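Local coordinates for protein deoxyribodipyrimidine photo-lyase (Oryza sativa Japonica Group, PDB 3UMV) that uses light energy and its FAD cofactor to split cyclobutane pyrimidine dimers in UV-damaged DNA back into two pyrimidines, at residues A[394-405]-A[455-466]. Sequence-based numbering, arbitrary orientation.
Sequences FMRMYWAKKILE and FGKIRYMNYAGC. With FAD (flavin-adenine dinucleotide), chain I; URE (urea), chain K; EDO (1,2-ethanediol), chain F.
The F455 ring lies between L404, whose CD2 sits 3.7 Å from the ring centroid over one face, and Y460 CD2 over the opposite face; E405 CB meets its edge. At the other end, the Y398 ring carries K402 CG on one face, receives the backbone of N462 and Y463 at its edge, and is approached obliquely by C466 SG, a cysteine sulfur-aromatic contact. These groups fasten the loop 455-462 and the start of helix 463-469 along helix 393-405 in the helical FAD-binding domain of this class II photolyase; R396, M397 and A400 of the same helix line the flavin pocket. M461 crosses the K401 side chain at about a right angle, and its chain, bent at the last torsion (chi3 78°), brings CE to 3.6 Å from F394 CZ. K401 NZ donates to R459 O at 2.7 Å, tilted from the carbonyl plane, and also to S440 O. Y460 OH donates to E405 OE1 over 2.7 Å, arriving on the syn side 28° out of the carboxylate plane, while E405 OE2 is salt-bridged to K402 NZ. An alanine in place of E405 would probably leave the K402 ammonium without its countercharge and Y460 OH without its acceptor. K402 also packs on W378, a predicted electron-transfer tryptophan whose ring meets that of W399. K402 NZ reaches M461 O at 2.9 Å in the carbonyl plane, on a lone pair.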
loop_
_atom_site.group_PDB
_atom_site.type_symbol
_atom_site.label_atom_id
_atom_site.label_comp_id
_atom_site.label_asym_id
_atom_site.label_seq_id
_atom_site.Cartn_x
_atom_site.Cartn_y
_atom_site.Cartn_z
ATOM N N PHE A 394 -16.167 -4.410 -1.596
ATOM C CA PHE A 394 -17.174 -5.152 -0.856
ATOM C C PHE A 394 -16.958 -6.657 -1.079
ATOM O O PHE A 394 -17.035 -7.446 -0.146
ATOM C CB PHE A 394 -18.592 -4.752 -1.260
ATOM C CG PHE A 394 -19.645 -5.457 -0.460
ATOM C CD1 PHE A 394 -20.107 -4.913 0.730
ATOM C CD2 PHE A 394 -20.137 -6.686 -0.867
ATOM C CE1 PHE A 394 -21.068 -5.565 1.477
ATOM C CE2 PHE A 394 -21.097 -7.344 -0.118
ATOM C CZ PHE A 394 -21.559 -6.780 1.053
ATOM N N MET A 395 -16.667 -7.039 -2.318
ATOM C CA MET A 395 -16.447 -8.458 -2.624
ATOM C C MET A 395 -15.203 -9.041 -1.910
ATOM O O MET A 395 -15.176 -10.235 -1.637
ATOM C CB MET A 395 -16.393 -8.738 -4.138
ATOM C CG MET A 395 -17.756 -8.645 -4.855
ATOM S SD MET A 395 -19.132 -9.363 -3.941
ATOM C CE MET A 395 -18.597 -11.062 -3.806
ATOM N N ARG A 396 -14.193 -8.221 -1.594
ATOM C CA ARG A 396 -13.021 -8.732 -0.858
ATOM C C ARG A 396 -13.389 -9.336 0.500
ATOM O O ARG A 396 -12.824 -10.376 0.907
ATOM C CB ARG A 396 -11.937 -7.655 -0.696
ATOM C CG ARG A 396 -11.336 -7.213 -2.008
ATOM C CD ARG A 396 -10.055 -6.412 -1.795
ATOM N NE ARG A 396 -9.799 -5.531 -2.930
ATOM C CZ ARG A 396 -8.600 -5.077 -3.266
ATOM N NH1 ARG A 396 -7.537 -5.457 -2.575
ATOM N NH2 ARG A 396 -8.459 -4.260 -4.307
ATOM N N MET A 397 -14.355 -8.714 1.185
ATOM C CA MET A 397 -14.832 -9.226 2.473
ATOM C C MET A 397 -15.511 -10.594 2.304
ATOM O O MET A 397 -15.193 -11.544 3.019
ATOM C CB MET A 397 -15.801 -8.234 3.125
ATOM C CG MET A 397 -15.168 -6.901 3.439
ATOM S SD MET A 397 -16.325 -5.755 4.245
ATOM C CE MET A 397 -17.167 -5.106 2.825
ATOM N N TYR A 398 -16.445 -10.682 1.356
ATOM C CA TYR A 398 -17.139 -11.927 1.046
ATOM C C TYR A 398 -16.141 -13.019 0.647
ATOM O O TYR A 398 -16.156 -14.122 1.181
ATOM C CB TYR A 398 -18.128 -11.688 -0.094
ATOM C CG TYR A 398 -18.934 -12.901 -0.490
ATOM C CD1 TYR A 398 -18.523 -13.736 -1.524
ATOM C CD2 TYR A 398 -20.106 -13.217 0.184
ATOM C CE1 TYR A 398 -19.287 -14.857 -1.888
ATOM C CE2 TYR A 398 -20.859 -14.320 -0.163
ATOM C CZ TYR A 398 -20.447 -15.139 -1.184
ATOM O OH TYR A 398 -21.219 -16.233 -1.502
ATOM N N TRP A 399 -15.250 -12.661 -0.270
ATOM C CA TRP A 399 -14.245 -13.566 -0.829
ATOM C C TRP A 399 -13.391 -14.203 0.255
ATOM O O TRP A 399 -13.224 -15.429 0.301
ATOM C CB TRP A 399 -13.384 -12.771 -1.806
ATOM C CG TRP A 399 -12.179 -13.456 -2.326
ATOM C CD1 TRP A 399 -12.111 -14.317 -3.384
ATOM C CD2 TRP A 399 -10.838 -13.274 -1.868
ATOM N NE1 TRP A 399 -10.808 -14.710 -3.587
ATOM C CE2 TRP A 399 -10.009 -14.088 -2.666
ATOM C CE3 TRP A 399 -10.258 -12.511 -0.852
ATOM C CZ2 TRP A 399 -8.632 -14.164 -2.473
ATOM C CZ3 TRP A 399 -8.896 -12.590 -0.664
ATOM C CH2 TRP A 399 -8.096 -13.398 -1.471
ATOM N N ALA A 400 -12.866 -13.398 1.160
ATOM C CA ALA A 400 -11.988 -13.942 2.181
ATOM C C ALA A 400 -12.748 -14.766 3.225
ATOM O O ALA A 400 -12.228 -15.751 3.749
ATOM C CB ALA A 400 -11.171 -12.821 2.852
ATOM N N LYS A 401 -13.968 -14.351 3.542
ATOM C CA LYS A 401 -14.782 -15.101 4.484
ATOM C C LYS A 401 -15.177 -16.486 3.975
ATOM O O LYS A 401 -15.257 -17.447 4.759
ATOM C CB LYS A 401 -16.009 -14.299 4.890
ATOM C CG LYS A 401 -15.645 -13.134 5.789
ATOM C CD LYS A 401 -16.868 -12.455 6.360
ATOM C CE LYS A 401 -16.438 -11.269 7.252
ATOM N NZ LYS A 401 -15.835 -11.729 8.528
ATOM N N LYS A 402 -15.433 -16.609 2.675
ATOM C CA LYS A 402 -15.692 -17.941 2.112
ATOM C C LYS A 402 -14.460 -18.841 2.201
ATOM O O LYS A 402 -14.571 -20.056 2.366
ATOM C CB LYS A 402 -16.172 -17.854 0.668
ATOM C CG LYS A 402 -17.536 -17.212 0.499
ATOM C CD LYS A 402 -18.608 -18.020 1.213
ATOM C CE LYS A 402 -19.365 -17.148 2.189
ATOM N NZ LYS A 402 -20.634 -17.782 2.678
ATOM N N ILE A 403 -13.270 -18.255 2.101
ATOM C CA ILE A 403 -12.062 -19.060 2.214
ATOM C C ILE A 403 -11.974 -19.670 3.614
ATOM O O ILE A 403 -11.643 -20.847 3.761
ATOM C CB ILE A 403 -10.816 -18.241 1.872
ATOM C CG1 ILE A 403 -10.897 -17.754 0.434
ATOM C CG2 ILE A 403 -9.554 -19.068 2.064
ATOM C CD1 ILE A 403 -9.741 -16.860 0.011
ATOM N N LEU A 404 -12.322 -18.887 4.634
ATOM C CA LEU A 404 -12.453 -19.419 5.996
ATOM C C LEU A 404 -13.468 -20.564 6.051
ATOM O O LEU A 404 -13.244 -21.612 6.690
ATOM C CB LEU A 404 -12.883 -18.312 6.959
ATOM C CG LEU A 404 -13.248 -18.771 8.372
ATOM C CD1 LEU A 404 -12.043 -19.427 9.050
ATOM C CD2 LEU A 404 -13.760 -17.591 9.197
ATOM N N GLU A 405 -14.588 -20.376 5.364
ATOM C CA GLU A 405 -15.665 -21.361 5.412
ATOM C C GLU A 405 -15.339 -22.666 4.683
ATOM O O GLU A 405 -15.909 -23.700 4.988
ATOM C CB GLU A 405 -16.921 -20.753 4.805
ATOM C CG GLU A 405 -18.198 -21.483 5.156
ATOM C CD GLU A 405 -19.427 -20.741 4.681
ATOM O OE1 GLU A 405 -20.540 -21.175 5.019
ATOM O OE2 GLU A 405 -19.287 -19.710 3.991
ATOM N N PHE A 455 -17.277 -20.429 11.945
ATOM C CA PHE A 455 -16.882 -19.054 12.167
ATOM C C PHE A 455 -16.813 -18.696 13.644
ATOM O O PHE A 455 -16.160 -17.725 14.026
ATOM C CB PHE A 455 -17.878 -18.111 11.513
ATOM C CG PHE A 455 -17.634 -17.886 10.057
ATOM C CD1 PHE A 455 -17.471 -16.609 9.564
ATOM C CD2 PHE A 455 -17.558 -18.956 9.181
ATOM C CE1 PHE A 455 -17.240 -16.401 8.212
ATOM C CE2 PHE A 455 -17.341 -18.753 7.836
ATOM C CZ PHE A 455 -17.189 -17.473 7.350
ATOM N N GLY A 456 -17.509 -19.448 14.486
ATOM C CA GLY A 456 -17.689 -18.982 15.847
ATOM C C GLY A 456 -18.350 -17.611 15.826
ATOM O O GLY A 456 -19.335 -17.402 15.109
ATOM N N LYS A 457 -17.800 -16.676 16.597
ATOM C CA LYS A 457 -18.311 -15.302 16.628
ATOM C C LYS A 457 -17.725 -14.373 15.557
ATOM O O LYS A 457 -18.022 -13.182 15.528
ATOM C CB LYS A 457 -18.123 -14.706 18.021
ATOM C CG LYS A 457 -18.776 -15.551 19.098
ATOM C CD LYS A 457 -18.584 -14.960 20.479
ATOM C CE LYS A 457 -19.037 -15.952 21.535
ATOM N NZ LYS A 457 -18.874 -15.413 22.917
ATOM N N ILE A 458 -16.884 -14.905 14.679
ATOM C CA ILE A 458 -16.343 -14.087 13.597
ATOM C C ILE A 458 -17.519 -13.746 12.685
ATOM O O ILE A 458 -18.345 -14.604 12.409
ATOM C CB ILE A 458 -15.291 -14.863 12.781
ATOM C CG1 ILE A 458 -14.130 -15.285 13.691
ATOM C CG2 ILE A 458 -14.802 -14.019 11.607
ATOM C CD1 ILE A 458 -13.488 -14.118 14.446
ATOM N N ARG A 459 -17.581 -12.499 12.215
ATOM C CA ARG A 459 -18.665 -12.049 11.336
ATOM C C ARG A 459 -18.859 -12.945 10.102
ATOM O O ARG A 459 -17.893 -13.282 9.395
ATOM C CB ARG A 459 -18.434 -10.591 10.913
ATOM C CG ARG A 459 -19.580 -10.009 10.069
ATOM C CD ARG A 459 -19.171 -8.717 9.352
ATOM N NE ARG A 459 -18.749 -7.666 10.279
ATOM C CZ ARG A 459 -19.162 -6.405 10.218
ATOM N NH1 ARG A 459 -20.017 -6.037 9.268
ATOM N NH2 ARG A 459 -18.724 -5.509 11.107
ATOM N N TYR A 460 -20.115 -13.318 9.844
ATOM C CA TYR A 460 -20.472 -14.209 8.745
ATOM C C TYR A 460 -21.106 -13.394 7.620
ATOM O O TYR A 460 -21.775 -12.400 7.877
ATOM C CB TYR A 460 -21.461 -15.279 9.228
ATOM C CG TYR A 460 -21.741 -16.368 8.213
ATOM C CD1 TYR A 460 -22.996 -16.500 7.639
ATOM C CD2 TYR A 460 -20.754 -17.264 7.837
ATOM C CE1 TYR A 460 -23.261 -17.497 6.717
ATOM C CE2 TYR A 460 -21.005 -18.264 6.905
ATOM C CZ TYR A 460 -22.258 -18.373 6.351
ATOM O OH TYR A 460 -22.527 -19.362 5.423
ATOM N N MET A 461 -20.872 -13.808 6.379
ATOM C CA MET A 461 -21.545 -13.222 5.226
ATOM C C MET A 461 -21.937 -14.376 4.321
ATOM O O MET A 461 -21.247 -15.397 4.278
ATOM C CB MET A 461 -20.617 -12.268 4.472
ATOM C CG MET A 461 -20.228 -10.976 5.215
ATOM S SD MET A 461 -18.944 -10.052 4.309
ATOM C CE MET A 461 -19.918 -9.273 3.015
ATOM N N ASN A 462 -23.050 -14.245 3.604
ATOM C CA ASN A 462 -23.437 -15.322 2.695
ATOM C C ASN A 462 -24.045 -14.819 1.401
ATOM O O ASN A 462 -24.291 -13.614 1.247
ATOM C CB ASN A 462 -24.323 -16.383 3.377
ATOM C CG ASN A 462 -25.644 -15.822 3.897
ATOM O OD1 ASN A 462 -25.995 -14.663 3.647
ATOM N ND2 ASN A 462 -26.391 -16.661 4.614
ATOM N N TYR A 463 -24.235 -15.752 0.469
ATOM C CA TYR A 463 -24.745 -15.472 -0.863
ATOM C C TYR A 463 -26.085 -14.763 -0.736
ATOM O O TYR A 463 -26.299 -13.714 -1.341
ATOM C CB TYR A 463 -24.917 -16.795 -1.619
ATOM C CG TYR A 463 -25.186 -16.690 -3.107
ATOM C CD1 TYR A 463 -26.469 -16.453 -3.591
ATOM C CD2 TYR A 463 -24.165 -16.886 -4.033
ATOM C CE1 TYR A 463 -26.720 -16.378 -4.959
ATOM C CE2 TYR A 463 -24.405 -16.817 -5.395
ATOM C CZ TYR A 463 -25.684 -16.560 -5.855
ATOM O OH TYR A 463 -25.924 -16.491 -7.213
ATOM N N ALA A 464 -26.978 -15.337 0.067
ATOM C CA ALA A 464 -28.306 -14.756 0.258
ATOM C C ALA A 464 -28.226 -13.311 0.743
ATOM O O ALA A 464 -29.036 -12.471 0.356
ATOM C CB ALA A 464 -29.132 -15.604 1.219
ATOM N N GLY A 465 -27.246 -13.027 1.594
ATOM C CA GLY A 465 -27.065 -11.686 2.125
ATOM C C GLY A 465 -26.662 -10.713 1.041
ATOM O O GLY A 465 -27.068 -9.547 1.050
ATOM N N CYS A 466 -25.858 -11.191 0.098
ATOM C CA CYS A 466 -25.451 -10.365 -1.032
ATOM C C CYS A 466 -26.614 -10.106 -1.977
ATOM O O CYS A 466 -26.767 -8.992 -2.475
ATOM C CB CYS A 466 -24.296 -11.011 -1.788
ATOM S SG CYS A 466 -22.762 -11.053 -0.824
HETATM P PA FAD I . -12.140 3.302 -2.183
HETATM O O1A FAD I . -13.448 2.822 -1.632
HETATM O O2A FAD I . -12.256 4.403 -3.201
HETATM O O5B FAD I . -11.215 3.745 -0.955
HETATM C C5B FAD I . -10.276 4.793 -1.064
HETATM C C4B FAD I . -9.020 4.452 -0.255
HETATM O O4B FAD I . -9.315 4.223 1.114
HETATM C C3B FAD I . -8.376 3.163 -0.728
HETATM O O3B FAD I . -7.544 3.377 -1.842
HETATM C C2B FAD I . -7.583 2.772 0.485
HETATM O O2B FAD I . -6.429 3.585 0.577
HETATM C C1B FAD I . -8.505 3.177 1.606
HETATM N N9A FAD I . -9.336 2.043 2.042
HETATM C C8A FAD I . -10.595 1.712 1.617
HETATM N N7A FAD I . -10.978 0.603 2.292
HETATM C C5A FAD I . -9.972 0.219 3.127
HETATM C C6A FAD I . -9.805 -0.824 4.046
HETATM N N6A FAD I . -10.789 -1.673 4.339
HETATM N N1A FAD I . -8.630 -0.928 4.758
HETATM C C2A FAD I . -7.630 -0.002 4.572
HETATM N N3A FAD I . -7.793 1.021 3.665
HETATM C C4A FAD I . -8.947 1.132 2.971
HETATM N N1 FAD I . -6.424 -2.640 0.304
HETATM C C2 FAD I . -5.224 -2.408 -0.302
HETATM O O2 FAD I . -4.882 -1.236 -0.462
HETATM N N3 FAD I . -4.418 -3.463 -0.694
HETATM C C4 FAD I . -4.825 -4.770 -0.494
HETATM O O4 FAD I . -4.106 -5.709 -0.851
HETATM C C4X FAD I . -6.043 -4.995 0.135
HETATM N N5 FAD I . -6.511 -6.270 0.351
HETATM C C5X FAD I . -7.715 -6.475 0.996
HETATM C C6 FAD I . -8.167 -7.779 1.241
HETATM C C7 FAD I . -9.388 -7.989 1.888
HETATM C C7M FAD I . -9.844 -9.400 2.152
HETATM C C8 FAD I . -10.154 -6.886 2.278
HETATM C C8M FAD I . -11.474 -7.048 2.972
HETATM C C9 FAD I . -9.702 -5.604 2.019
HETATM C C9A FAD I . -8.491 -5.398 1.385
HETATM N N10 FAD I . -8.051 -4.115 1.129
HETATM C C10 FAD I . -6.834 -3.932 0.519
HETATM C "C1'" FAD I . -8.862 -2.891 1.530
HETATM C "C2'" FAD I . -9.848 -2.388 0.429
HETATM O "O2'" FAD I . -10.659 -3.417 -0.151
HETATM C "C3'" FAD I . -9.165 -1.627 -0.723
HETATM O "O3'" FAD I . -8.325 -0.639 -0.188
HETATM C "C4'" FAD I . -10.155 -0.954 -1.676
HETATM O "O4'" FAD I . -11.016 -1.927 -2.237
HETATM C "C5'" FAD I . -9.356 -0.223 -2.753
HETATM O "O5'" FAD I . -10.114 0.229 -3.849
HETATM P P FAD I . -10.358 1.804 -4.036
HETATM O O1P FAD I . -9.048 2.563 -3.966
HETATM O O2P FAD I . -11.100 2.041 -5.326
HETATM O O3P FAD I . -11.324 2.017 -2.762
HETATM C C URE K . -22.183 -14.356 12.770
HETATM O O URE K . -21.203 -15.031 13.105
HETATM N N1 URE K . -22.064 -13.319 11.967
HETATM N N2 URE K . -23.372 -14.681 13.216
HETATM C C1 EDO F . -21.223 -22.753 8.041
HETATM O O1 EDO F . -20.407 -23.133 6.999
HETATM C C2 EDO F . -20.846 -21.728 8.858
HETATM O O2 EDO F . -21.693 -21.305 9.853
HETATM O O HOH W 1 -22.819 -18.243 1.158
#